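Local atomic coordinates of D-alanyl-lipoteichoic acid synthetase (Streptococcus pneumoniae, PDB entry 3BMA), a protein that probably takes part in D-alanylation of lipoteichoic acid during Gram-positive cell wall biogenesis, as a membrane-associated member of the DltD family. Residues V33-L36 and R42-P45. The protein carries 1 engineered substitution. Sequence-based numbering, arbitrary orientation. Where two conformers were deposited one is given.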
loop_
_atom_site.group_PDB
_atom_site.type_symbol
_atom_site.label_atom_id
_atom_site.label_comp_id
_atom_site.label_asym_id
_atom_site.label_seq_id
_atom_site.Cartn_x
_atom_site.Cartn_y
_atom_site.Cartn_z
ATOM N N VAL C 33 26.290 -1.348 14.555
ATOM C CA VAL C 33 25.848 0.047 14.455
ATOM C C VAL C 33 25.940 0.769 15.812
ATOM O O VAL C 33 26.245 1.962 15.856
ATOM C CB VAL C 33 24.438 0.169 13.788
ATOM C CG1 VAL C 33 23.873 1.587 13.894
ATOM C CG2 VAL C 33 24.516 -0.243 12.314
ATOM N N ARG C 34 25.718 0.026 16.900
ATOM C CA ARG C 34 25.794 0.560 18.264
ATOM C C ARG C 34 27.203 1.058 18.594
ATOM O O ARG C 34 27.377 2.148 19.143
ATOM C CB ARG C 34 25.375 -0.526 19.257
ATOM C CG ARG C 34 25.103 -0.073 20.679
ATOM C CD ARG C 34 24.635 -1.269 21.498
ATOM N NE ARG C 34 24.592 -0.996 22.935
ATOM C CZ ARG C 34 23.487 -0.695 23.612
ATOM N NH1 ARG C 34 23.554 -0.472 24.918
ATOM N NH2 ARG C 34 22.311 -0.618 22.993
ATOM N N ALA C 35 28.201 0.241 18.254
ATOM C CA ALA C 35 29.606 0.561 18.517
ATOM C C ALA C 35 30.155 1.638 17.583
ATOM O O ALA C 35 30.817 2.574 18.035
ATOM C CB ALA C 35 30.455 -0.692 18.443
ATOM N N LEU C 36 29.863 1.513 16.290
ATOM C CA LEU C 36 30.375 2.445 15.279
ATOM C C LEU C 36 29.715 3.836 15.280
ATOM O O LEU C 36 30.142 4.723 14.538
ATOM C CB LEU C 36 30.320 1.814 13.881
ATOM C CG LEU C 36 31.173 0.554 13.663
ATOM C CD1 LEU C 36 30.845 -0.115 12.338
ATOM C CD2 LEU C 36 32.653 0.847 13.750
ATOM N N ARG C 42 35.890 5.701 19.876
ATOM C CA ARG C 42 36.034 5.461 18.448
ATOM C C ARG C 42 36.238 3.980 18.150
ATOM O O ARG C 42 37.223 3.378 18.574
ATOM C CB ARG C 42 37.187 6.287 17.882
ATOM C CG ARG C 42 37.398 6.129 16.395
ATOM C CD ARG C 42 38.670 6.815 15.975
ATOM N NE ARG C 42 38.953 6.622 14.557
ATOM C CZ ARG C 42 40.140 6.836 13.998
ATOM N NH1 ARG C 42 41.162 7.248 14.738
ATOM N NH2 ARG C 42 40.305 6.636 12.698
ATOM N N PHE C 43 35.281 3.400 17.434
ATOM C CA PHE C 43 35.410 2.045 16.933
ATOM C C PHE C 43 35.686 2.098 15.434
ATOM O O PHE C 43 35.076 2.888 14.709
ATOM C CB PHE C 43 34.164 1.210 17.250
ATOM C CG PHE C 43 34.123 0.693 18.667
ATOM C CD1 PHE C 43 34.694 -0.533 18.993
ATOM C CD2 PHE C 43 33.506 1.431 19.678
ATOM C CE1 PHE C 43 34.662 -1.013 20.312
ATOM C CE2 PHE C 43 33.465 0.956 20.996
ATOM C CZ PHE C 43 34.045 -0.262 21.313
ATOM N N VAL C 44 36.627 1.272 14.987
ATOM C CA VAL C 44 37.081 1.263 13.600
ATOM C C VAL C 44 36.753 -0.091 12.975
ATOM O O VAL C 44 37.134 -1.129 13.522
ATOM C CB VAL C 44 38.610 1.533 13.495
ATOM C CG1 VAL C 44 39.070 1.568 12.035
ATOM C CG2 VAL C 44 38.971 2.833 14.177
ATOM N N PRO C 45 36.034 -0.084 11.834
ATOM C CA PRO C 45 35.729 -1.318 11.120
ATOM C C PRO C 45 36.992 -2.018 10.627
ATOM O O PRO C 45 37.758 -1.450 9.842
ATOM C CB PRO C 45 34.889 -0.832 9.929
ATOM C CG PRO C 45 34.349 0.476 10.347
ATOM C CD PRO C 45 35.443 1.086 11.159
HETATM O O HOH W 1 32.667 4.520 17.287
#
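Ala35 and Leu36, on helix 29-36, lie against Phe43 and Pro45 at the start of strand 43-47, a helix-loop-strand step into the five-stranded parallel sheet of an alpha/beta fold, consistent with the SGNH-hydrolase clan to which DltD belongs. Strand 43-47 runs between strands 72-76 and 101-105, and Val44, whose side chain turns away from the helix, bonds through its backbone to Arg72 and Tyr74.

Apolar contacts make up most of the join. The methyl of Ala35 sits over one face of the Phe43 ring in a CH-pi contact, CB lying 4.0 Å from the ring centroid and 18° off the normal, displaced toward the rim at the CG-CD2 bond. Phe43 brings its ring under this methyl with CG anti to its own carbonyl carbon (chi1 -80°); helix 11-18 adds Glu14 and Ala18 against the same side chain. Leu36 reaches the strand mainly through one branch: its CD2 lies 3.8 Å from Phe43 CB and also 3.8 Å from Pro45 CD, so that one methyl spans two residues two positions apart along the strand. The same methyl approaches the backbone, with Leu36 CD2 3.3 Å from Phe43 O, a close van der Waals contact. Leu36 CD1 meets the proline ring more loosely, 4.1 Å from Pro45 CG.

No direct hydrogen bond links helix and strand; the polar connection is made by one water. It accepts from Phe43 N at 2.8 Å, giving the first amide of the strand a partner, and can donate to Ala35 O, one of more acceptors than it has protons for. This water also lies in the plane of the Phe43 ring, at its edge, while Ala35 O itself comes within 3.4 Å of Phe43 CD2.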